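Local coordinates for protein B-agarase (Saccharophagus degradans, PDB 4BQ2) that hydrolyses the beta-1,4 linkages of agarose as a family 50 glycoside hydrolase, acting as an exo-beta-agarase, at residues V404-N409 / D725-E730; K442-G447 / V518-A523. All blocks are in the same frame, centred on the assembly; numbering follows the deposited sequence.

Contact 1: V404-N409 / D725-E730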
loop_
_atom_site.group_PDB
_atom_site.type_symbol
_atom_site.label_atom_id
_atom_site.label_comp_id
_atom_site.label_asym_id
_atom_site.label_seq_id
_atom_site.Cartn_x
_atom_site.Cartn_y
_atom_site.Cartn_z
ATOM N N VAL A 404 3.900 -16.409 16.427
ATOM C CA VAL A 404 2.607 -17.057 16.733
ATOM C C VAL A 404 2.164 -16.705 18.175
ATOM O O VAL A 404 1.007 -16.323 18.411
ATOM C CB VAL A 404 2.655 -18.612 16.516
ATOM C CG1 VAL A 404 1.368 -19.268 16.956
ATOM C CG2 VAL A 404 2.881 -18.939 15.055
ATOM N N ASP A 405 3.090 -16.767 19.130
ATOM C CA ASP A 405 2.750 -16.420 20.529
ATOM C C ASP A 405 2.258 -14.971 20.633
ATOM O O ASP A 405 1.328 -14.696 21.379
ATOM C CB ASP A 405 3.958 -16.612 21.462
ATOM C CG ASP A 405 4.240 -18.096 21.775
ATOM O OD1 ASP A 405 3.427 -19.007 21.391
ATOM O OD2 ASP A 405 5.279 -18.357 22.410
ATOM N N ARG A 406 2.905 -14.052 19.903
ATOM C CA ARG A 406 2.452 -12.650 19.879
ATOM C C ARG A 406 1.043 -12.587 19.308
ATOM O O ARG A 406 0.180 -11.973 19.891
ATOM C CB ARG A 406 3.342 -11.797 18.976
ATOM C CG ARG A 406 4.707 -11.487 19.578
ATOM C CD ARG A 406 5.668 -11.007 18.506
ATOM N NE ARG A 406 6.782 -10.245 19.097
ATOM C CZ ARG A 406 7.851 -9.836 18.429
ATOM N NH1 ARG A 406 7.987 -10.075 17.105
ATOM N NH2 ARG A 406 8.792 -9.180 19.098
ATOM N N MET A 407 0.839 -13.164 18.127
ATOM C CA MET A 407 -0.485 -13.055 17.461
ATOM C C MET A 407 -1.604 -13.502 18.391
ATOM O O MET A 407 -2.624 -12.811 18.538
ATOM C CB MET A 407 -0.516 -13.858 16.161
ATOM C CG MET A 407 0.474 -13.348 15.108
ATOM S SD MET A 407 0.400 -11.568 14.821
ATOM C CE MET A 407 2.138 -11.185 14.551
ATOM N N LEU A 408 -1.401 -14.655 19.028
ATOM C CA LEU A 408 -2.354 -15.182 20.025
ATOM C C LEU A 408 -2.524 -14.278 21.249
ATOM O O LEU A 408 -3.657 -14.038 21.712
ATOM C CB LEU A 408 -1.974 -16.617 20.447
ATOM C CG LEU A 408 -2.024 -17.645 19.325
ATOM C CD1 LEU A 408 -1.472 -18.958 19.848
ATOM C CD2 LEU A 408 -3.459 -17.799 18.821
ATOM N N ASN A 409 -1.429 -13.755 21.781
ATOM C CA ASN A 409 -1.555 -12.802 22.893
ATOM C C ASN A 409 -2.299 -11.537 22.476
ATOM O O ASN A 409 -3.119 -10.985 23.230
ATOM C CB ASN A 409 -0.169 -12.445 23.496
ATOM C CG ASN A 409 -0.279 -11.463 24.668
ATOM O OD1 ASN A 409 -0.161 -10.251 24.491
ATOM N ND2 ASN A 409 -0.581 -11.985 25.859
ATOM N N ASP A 725 12.874 -5.655 15.919
ATOM C CA ASP A 725 11.872 -6.661 16.324
ATOM C C ASP A 725 11.218 -6.309 17.663
ATOM O O ASP A 725 10.859 -7.186 18.449
ATOM C CB ASP A 725 12.496 -8.061 16.357
ATOM C CG ASP A 725 11.470 -9.142 16.528
ATOM O OD1 ASP A 725 10.408 -9.091 15.843
ATOM O OD2 ASP A 725 11.741 -10.032 17.367
ATOM N N THR A 726 11.095 -5.017 17.944
ATOM C CA THR A 726 10.460 -4.583 19.200
ATOM C C THR A 726 9.061 -4.086 18.885
ATOM O O THR A 726 8.903 -3.200 18.036
ATOM C CB THR A 726 11.254 -3.446 19.904
ATOM O OG1 THR A 726 12.586 -3.918 20.176
ATOM C CG2 THR A 726 10.607 -3.057 21.252
ATOM N N PRO A 727 8.054 -4.613 19.594
ATOM C CA PRO A 727 6.686 -4.198 19.276
ATOM C C PRO A 727 6.432 -2.741 19.609
ATOM O O PRO A 727 6.933 -2.250 20.612
ATOM C CB PRO A 727 5.845 -5.045 20.210
ATOM C CG PRO A 727 6.661 -6.298 20.371
ATOM C CD PRO A 727 8.075 -5.775 20.497
ATOM N N TYR A 728 5.636 -2.066 18.775
ATOM C CA TYR A 728 5.045 -0.795 19.194
ATOM C C TYR A 728 3.931 -1.139 20.136
ATOM O O TYR A 728 2.902 -1.658 19.696
ATOM C CB TYR A 728 4.457 -0.073 17.996
ATOM C CG TYR A 728 5.497 0.386 17.006
ATOM C CD1 TYR A 728 6.196 1.581 17.227
ATOM C CD2 TYR A 728 5.814 -0.374 15.877
ATOM C CE1 TYR A 728 7.148 2.028 16.313
ATOM C CE2 TYR A 728 6.780 0.064 14.960
ATOM C CZ TYR A 728 7.437 1.273 15.198
ATOM O OH TYR A 728 8.391 1.756 14.340
ATOM N N GLN A 729 4.106 -0.852 21.429
ATOM C CA GLN A 729 3.072 -1.191 22.411
ATOM C C GLN A 729 1.754 -0.497 22.168
ATOM O O GLN A 729 0.699 -1.037 22.506
ATOM C CB GLN A 729 3.539 -0.919 23.852
ATOM C CG GLN A 729 4.609 -1.902 24.355
ATOM C CD GLN A 729 4.088 -3.326 24.615
ATOM O OE1 GLN A 729 2.873 -3.574 24.713
ATOM N NE2 GLN A 729 5.020 -4.278 24.726
ATOM N N GLU A 730 1.793 0.713 21.603
ATOM C CA GLU A 730 0.533 1.424 21.248
ATOM C C GLU A 730 -0.284 0.605 20.240
ATOM O O GLU A 730 -1.514 0.624 20.271
ATOM C CB GLU A 730 0.833 2.820 20.655
ATOM C CG GLU A 730 1.601 3.722 21.649
ATOM C CD GLU A 730 3.106 3.509 21.635
ATOM O OE1 GLU A 730 3.621 2.564 20.980
ATOM O OE2 GLU A 730 3.807 4.307 22.285
#
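Arg406 reaches from helix 394-410 to grip Asp725 end-on with two nitrogens, each taking a different oxygen. NH1 of Arg406 meets OD1 of Asp725 at 2.9 Å in a nearly straight salt bridge (N-H...O 175°). OD1 lies in the guanidinium plane; the nitrogen comes from the syn side of OD1 but stands somewhat out of the carboxylate plane, the two planes being 59° apart. NH2 of Arg406 donates to the backbone O of Asp725, also at 2.9 Å, along a more bent path. Extended from CG to NE, the arginine chain carries the guanidinium clear of its helix. Asp725 CG lies anti to the backbone N (chi1 -170°), which swings the carboxylate round to the arginine while its own carbonyl serves NH2. Both residues are buried, and the charges are shared widely: Arg406 NE pairs with Glu232 and NH1 also bonds Tyr701 OH, while Asp725 OD2 pairs with Lys386 of helix 378-387. This network probably keeps both groups ionised and fixes the guanidinium's rotation. The looser side is the partly exposed Pro727, whose ring crosses the arginine chain at about a right angle; its CD stays 3.8 Å from Arg406 NH2, in van der Waals contact. Just beyond it Tyr728 occupies the N-cap position of helix 729-739. The contact is a buried salt-bridge network tying a helix to the loop that leads into a late helix of the catalytic module.

Contact 2: K442-G447 / V518-A523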
loop_
_atom_site.group_PDB
_atom_site.type_symbol
_atom_site.label_atom_id
_atom_site.label_comp_id
_atom_site.label_asym_id
_atom_site.label_seq_id
_atom_site.Cartn_x
_atom_site.Cartn_y
_atom_site.Cartn_z
ATOM N N LYS A 442 1.031 -14.391 -22.978
ATOM C CA LYS A 442 0.857 -13.108 -23.658
ATOM C C LYS A 442 0.251 -12.114 -22.676
ATOM O O LYS A 442 -0.370 -12.529 -21.685
ATOM C CB LYS A 442 -0.038 -13.283 -24.876
ATOM C CG LYS A 442 0.633 -13.990 -26.065
ATOM C CD LYS A 442 -0.447 -14.374 -27.067
ATOM C CE LYS A 442 0.004 -15.387 -28.110
ATOM N NZ LYS A 442 1.004 -14.821 -29.046
ATOM N N THR A 443 0.451 -10.821 -22.947
ATOM C CA THR A 443 -0.025 -9.716 -22.087
ATOM C C THR A 443 -1.009 -8.749 -22.779
ATOM O O THR A 443 -1.129 -8.731 -24.011
ATOM C CB THR A 443 1.158 -8.889 -21.484
ATOM O OG1 THR A 443 1.914 -8.253 -22.534
ATOM C CG2 THR A 443 2.090 -9.821 -20.649
ATOM N N VAL A 444 -1.707 -7.950 -21.967
ATOM C CA VAL A 444 -2.471 -6.779 -22.435
ATOM C C VAL A 444 -2.082 -5.619 -21.500
ATOM O O VAL A 444 -1.317 -5.811 -20.535
ATOM C CB VAL A 444 -4.003 -7.044 -22.401
ATOM C CG1 VAL A 444 -4.385 -8.201 -23.327
ATOM C CG2 VAL A 444 -4.470 -7.331 -20.981
ATOM N N SER A 445 -2.576 -4.419 -21.786
ATOM C CA SER A 445 -2.187 -3.241 -21.010
ATOM C C SER A 445 -3.396 -2.354 -20.753
ATOM O O SER A 445 -4.295 -2.297 -21.593
ATOM C CB SER A 445 -1.106 -2.433 -21.741
ATOM O OG SER A 445 -0.868 -1.209 -21.060
ATOM N N SER A 446 -3.403 -1.723 -19.577
ATOM C CA SER A 446 -4.393 -0.748 -19.170
ATOM C C SER A 446 -3.972 0.623 -19.682
ATOM O O SER A 446 -4.711 1.587 -19.529
ATOM C CB SER A 446 -4.460 -0.688 -17.627
ATOM O OG SER A 446 -3.282 -0.069 -17.086
ATOM N N GLY A 447 -2.767 0.711 -20.252
ATOM C CA GLY A 447 -2.165 2.004 -20.609
ATOM C C GLY A 447 -1.515 2.714 -19.428
ATOM O O GLY A 447 -0.923 3.786 -19.585
ATOM N N VAL A 518 -3.319 -12.144 -30.628
ATOM C CA VAL A 518 -3.780 -11.459 -29.379
ATOM C C VAL A 518 -5.130 -12.051 -28.967
ATOM O O VAL A 518 -6.217 -11.568 -29.376
ATOM C CB VAL A 518 -3.860 -9.911 -29.536
ATOM C CG1 VAL A 518 -4.105 -9.199 -28.204
ATOM C CG2 VAL A 518 -2.565 -9.369 -30.134
ATOM N N PRO A 519 -5.083 -13.134 -28.177
ATOM C CA PRO A 519 -6.314 -13.837 -27.808
ATOM C C PRO A 519 -7.403 -12.939 -27.211
ATOM O O PRO A 519 -8.573 -13.105 -27.564
ATOM C CB PRO A 519 -5.819 -14.854 -26.783
ATOM C CG PRO A 519 -4.477 -15.234 -27.340
ATOM C CD PRO A 519 -3.886 -13.938 -27.840
ATOM N N THR A 520 -7.039 -12.005 -26.333
ATOM C CA THR A 520 -8.046 -11.124 -25.701
ATOM C C THR A 520 -8.680 -10.211 -26.778
ATOM O O THR A 520 -9.873 -9.912 -26.738
ATOM C CB THR A 520 -7.432 -10.301 -24.515
ATOM O OG1 THR A 520 -7.159 -11.166 -23.386
ATOM C CG2 THR A 520 -8.362 -9.222 -24.064
ATOM N N ARG A 521 -7.878 -9.784 -27.738
ATOM C CA ARG A 521 -8.408 -8.955 -28.857
ATOM C C ARG A 521 -9.354 -9.791 -29.732
ATOM O O ARG A 521 -10.422 -9.305 -30.148
ATOM C CB ARG A 521 -7.284 -8.324 -29.680
ATOM C CG ARG A 521 -7.732 -7.420 -30.859
ATOM C CD ARG A 521 -8.716 -6.348 -30.438
ATOM N NE ARG A 521 -8.781 -5.188 -31.359
ATOM C CZ ARG A 521 -9.408 -5.166 -32.536
ATOM N NH1 ARG A 521 -9.971 -6.252 -33.029
ATOM N NH2 ARG A 521 -9.431 -4.051 -33.249
ATOM N N GLN A 522 -9.001 -11.055 -29.958
ATOM C CA GLN A 522 -9.914 -11.962 -30.675
ATOM C C GLN A 522 -11.234 -12.097 -29.925
ATOM O O GLN A 522 -12.325 -12.070 -30.537
ATOM C CB GLN A 522 -9.285 -13.339 -30.902
ATOM C CG GLN A 522 -8.054 -13.300 -31.808
ATOM C CD GLN A 522 -7.129 -14.484 -31.613
ATOM O OE1 GLN A 522 -7.540 -15.523 -31.114
ATOM N NE2 GLN A 522 -5.872 -14.334 -32.006
ATOM N N ALA A 523 -11.155 -12.256 -28.602
ATOM C CA ALA A 523 -12.383 -12.350 -27.810
ATOM C C ALA A 523 -13.190 -11.051 -27.944
ATOM O O ALA A 523 -14.406 -11.107 -28.118
ATOM C CB ALA A 523 -12.054 -12.607 -26.340
#
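No flat group takes part in the packing; its one ring is the puckered pyrrolidine of Pro519, met at its CD corner, with CG slightly farther off, by the aliphatic part of Lys442. The motif is a two-stranded antiparallel hairpin, 443-444 with 454-455, laid against the first turn of helix 519-532, where Val518 is at the N-cap position. Lys442 CD comes to 3.6 Å from Pro519 CD, the lysine chain crossing the ring at about a right angle at the exposed end of the contact. The chain runs extended from CA to CE, which lays CD beside the ring. Deeper in, Val444 CG1 touches Thr520 CB at 3.9 Å, with Thr520 OG1 and CG2 a little farther away. Helix 505-511 and Tyr578 of helix 565-593 close round this buried pair. Thr520 OG1 lies beside its own backbone N (chi1 -71°) and bonds OD1 of Asp456, just after strand 454-455, which satisfies the hydroxyl, while CB makes the nearest approach to the valine. No hydrogen bond crosses between the segments. Past the strand an ST turn follows, in which Gly447 N donates to Ser445 OG at 2.8 Å.

In the fold
Contacts 1 and 2 lie on opposite sides of the chain's centre, about 34 Å apart at their nearest atoms, and share no helix or strand. Contact 1 joins parts more than 300 residues apart and is buried, yet its chemistry is ionic, with surrounding residues answering its charges. Contact 2 bridges about 70 residues within the span that contact 1 encloses along the chain; it is only partly buried and rests on aliphatic packing that grades from a covered valine-threonine pair to an exposed lysine. Contact 1 joins a helix to the loop leading into helix 729-739; contact 2 joins a short strand to the first turn of helix 519-532.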